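Local coordinates for protein beta-L-arabinobiosidase (Bacteroides thetaiotaomicron, PDB 5MQR) that hydrolyses glycosidic bonds of plant pectin as a multi-domain beta-L-arabinobiosidase, probably with a sialidase-like activity as well, at residues A[708-712]-A[746-751]. Sequence-based numbering, arbitrary orientation.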
ATOM      1  N   ILE A 708     -11.092   8.764  40.695  1.00 26.27           N
ATOM      2  CA  ILE A 708     -10.121   9.745  41.132  1.00 26.10           C
ATOM      3  C   ILE A 708      -9.895  10.753  39.982  1.00 26.01           C
ATOM      4  O   ILE A 708      -9.619  10.362  38.850  1.00 24.95           O
ATOM      5  CB  ILE A 708      -8.815   9.037  41.504  1.00 25.79           C
ATOM      6  CG1 ILE A 708      -9.035   8.124  42.710  1.00 26.05           C
ATOM      7  CG2 ILE A 708      -7.705  10.045  41.775  1.00 25.83           C
ATOM      8  CD1 ILE A 708      -7.929   7.123  42.953  1.00 25.92           C
ATOM      9  N   ALA A 709      -9.982  12.046  40.292  1.00 26.21           N
ATOM     10  CA  ALA A 709     -10.004  13.102  39.267  1.00 26.28           C
ATOM     11  C   ALA A 709      -8.659  13.561  38.729  1.00 25.92           C
ATOM     12  O   ALA A 709      -8.602  14.313  37.760  1.00 25.47           O
ATOM     13  CB  ALA A 709     -10.730  14.315  39.803  1.00 26.93           C
ATOM     14  N   CYS A 710      -7.599  13.164  39.400  1.00 26.26           N
ATOM     15  CA  CYS A 710      -6.257  13.686  39.146  1.00 26.59           C
ATOM     16  C   CYS A 710      -5.852  13.679  37.675  1.00 25.32           C
ATOM     17  O   CYS A 710      -5.400  14.708  37.160  1.00 25.31           O
ATOM     18  CB  CYS A 710      -5.239  12.882  39.971  1.00 27.24           C
ATOM     19  SG  CYS A 710      -3.550  13.388  39.655  1.00 29.38           S
ATOM     20  N   ALA A 711      -6.046  12.532  37.014  1.00 24.13           N
ATOM     21  CA  ALA A 711      -5.586  12.306  35.627  1.00 23.61           C
ATOM     22  C   ALA A 711      -6.687  12.311  34.538  1.00 23.37           C
ATOM     23  O   ALA A 711      -6.475  11.786  33.434  1.00 23.28           O
ATOM     24  CB  ALA A 711      -4.799  10.994  35.563  1.00 22.98           C
ATOM     25  N   ILE A 712      -7.836  12.924  34.812  1.00 23.48           N
ATOM     26  CA  ILE A 712      -8.930  12.966  33.820  1.00 23.31           C
ATOM     27  C   ILE A 712      -8.463  13.528  32.474  1.00 22.80           C
ATOM     28  O   ILE A 712      -8.842  13.011  31.424  1.00 22.08           O
ATOM     29  CB  ILE A 712     -10.161  13.761  34.313  1.00 23.60           C
ATOM     30  CG1 ILE A 712     -10.788  13.075  35.546  1.00 23.77           C
ATOM     31  CG2 ILE A 712     -11.193  13.838  33.194  1.00 23.64           C
ATOM     32  CD1 ILE A 712     -11.847  13.890  36.238  1.00 24.18           C
ATOM     33  N   LYS A 746     -15.626  15.122  44.407  1.00 37.63           N
ATOM     34  CA  LYS A 746     -14.159  15.125  44.548  1.00 36.90           C
ATOM     35  C   LYS A 746     -13.386  15.585  43.321  1.00 35.08           C
ATOM     36  O   LYS A 746     -12.167  15.495  43.296  1.00 35.27           O
ATOM     37  CB  LYS A 746     -13.662  13.772  45.057  1.00 37.21           C
ATOM     38  CG  LYS A 746     -14.236  13.494  46.435  1.00 38.64           C
ATOM     39  CD  LYS A 746     -13.722  12.205  47.029  1.00 39.41           C
ATOM     40  CE  LYS A 746     -14.350  11.992  48.397  1.00 40.62           C
ATOM     41  NZ  LYS A 746     -13.753  10.800  49.055  1.00 41.70           N
HETATM   42  N   MSE A 747     -14.073  16.153  42.340  1.00 34.21           N
HETATM   43  CA  MSE A 747     -13.401  16.989  41.330  1.00 33.92           C
HETATM   44  C   MSE A 747     -12.694  18.172  41.976  1.00 34.38           C
HETATM   45  O   MSE A 747     -11.688  18.658  41.450  1.00 34.01           O
HETATM   46  CB  MSE A 747     -14.389  17.479  40.264  1.00 33.34           C
HETATM   47  CG  MSE A 747     -14.853  16.304  39.417  1.00 33.10           C
HETATM   48 SE   MSE A 747     -15.859  16.834  37.818  1.00 32.99          SE
HETATM   49  CE  MSE A 747     -14.224  17.312  36.841  1.00 32.77           C
ATOM     50  N   ASP A 748     -13.193  18.642  43.121  1.00 35.25           N
ATOM     51  CA  ASP A 748     -12.522  19.712  43.832  1.00 36.83           C
ATOM     52  C   ASP A 748     -11.176  19.291  44.482  1.00 35.33           C
ATOM     53  O   ASP A 748     -10.481  20.144  44.993  1.00 35.69           O
ATOM     54  CB  ASP A 748     -13.489  20.466  44.800  1.00 39.38           C
ATOM     55  CG  ASP A 748     -13.912  19.654  46.037  1.00 41.30           C
ATOM     56  OD1 ASP A 748     -13.365  18.565  46.338  1.00 42.49           O
ATOM     57  OD2 ASP A 748     -14.835  20.131  46.729  1.00 43.67           O
ATOM     58  N   LYS A 749     -10.807  18.008  44.440  1.00 33.48           N
ATOM     59  CA  LYS A 749      -9.583  17.533  45.076  1.00 33.11           C
ATOM     60  C   LYS A 749      -8.362  17.567  44.166  1.00 32.01           C
ATOM     61  O   LYS A 749      -7.257  17.385  44.648  1.00 30.70           O
ATOM     62  CB  LYS A 749      -9.765  16.100  45.625  1.00 33.63           C
ATOM     63  CG  LYS A 749     -10.829  15.944  46.713  1.00 35.05           C
ATOM     64  CD  LYS A 749     -10.449  16.690  47.978  1.00 36.40           C
ATOM     65  CE  LYS A 749     -11.469  16.464  49.082  1.00 38.22           C
ATOM     66  NZ  LYS A 749     -11.356  17.557  50.094  1.00 39.53           N
ATOM     67  N   PHE A 750      -8.558  17.780  42.865  1.00 31.36           N
ATOM     68  CA  PHE A 750      -7.443  17.827  41.931  1.00 30.95           C
ATOM     69  C   PHE A 750      -7.610  18.900  40.867  1.00 30.67           C
ATOM     70  O   PHE A 750      -8.719  19.118  40.347  1.00 30.12           O
ATOM     71  CB  PHE A 750      -7.238  16.465  41.258  1.00 30.84           C
ATOM     72  CG  PHE A 750      -6.815  15.380  42.205  1.00 30.72           C
ATOM     73  CD1 PHE A 750      -5.495  15.289  42.631  1.00 31.41           C
ATOM     74  CD2 PHE A 750      -7.735  14.475  42.702  1.00 31.01           C
ATOM     75  CE1 PHE A 750      -5.095  14.301  43.526  1.00 31.28           C
ATOM     76  CE2 PHE A 750      -7.342  13.479  43.586  1.00 31.14           C
ATOM     77  CZ  PHE A 750      -6.024  13.395  44.004  1.00 30.99           C
ATOM     78  N   SER A 751      -6.495  19.564  40.556  1.00 30.16           N
ATOM     79  CA  SER A 751      -6.443  20.534  39.492  1.00 29.82           C
ATOM     80  C   SER A 751      -6.977  19.913  38.208  1.00 28.76           C
ATOM     81  O   SER A 751      -6.933  18.690  38.021  1.00 27.44           O
ATOM     82  CB  SER A 751      -5.012  21.020  39.261  1.00 30.10           C
ATOM     83  OG  SER A 751      -4.445  21.578  40.434  1.00 30.41           O
TER
HETATM   84  O   HOH W   1     -10.839  12.906  42.965  1.00 24.22           O
HETATM   85  O   HOH W   2      -9.250  16.751  36.847  1.00 30.16           O
HETATM   86  O   HOH W   3      -4.581  17.154  38.200  1.00 24.64           O
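In the helical MGH1-like glycoside hydrolase domain, two loops that each lead into a helix, 712-719 and 754-765, meet through an aromatic ring laid against a beta turn, with water filling in where the backbones stand apart. The pair illustrates how loops can be joined without direct hydrogen bonds between them. Phe750 places its ring against the type I turn that runs from Ala709 to Ile712. With its CG anti to its own carbonyl carbon (chi1 -65°), the ring reaches the turn at Cys710, whose CA lies 3.5 Å from Phe750 CG. Cys710 CB sits over one face as a CH-pi contact, 3.7 Å from the centroid of the Phe750 ring and 14° off the normal, displaced toward the rim. Cys710 SG, which its first torsion sets anti to the backbone N, approaches the same ring more obliquely, 34° off the normal, as a sulfur-aromatic contact. Ile708 crosses at a slant and brings CG2 to 3.9 Å from Phe750 CE2. Farther along, Ala709 CB rests against Met747 CA, while the selenomethionine side chain of Met747 extends its CE to 4.2 Å from Ile712 CD1; Trp735 of helix 726-737 touches all three residues. An alanine in place of Phe750 would probably leave Cys710 CB without its aromatic partner and open a gap beside Ile708 CG2. The ring also lies near a bound HEPES buffer molecule. Polar backbone atoms are linked through solvent: one water donates to both Cys710 O and Ser751 O, while the hydroxyl of Ser751 is held elsewhere by Asp803 and Gln798. Another water lies in the plane of the Phe750 ring at its edge, accepting from Ala709 N and donating to Lys746 O, 2.9 Å from each.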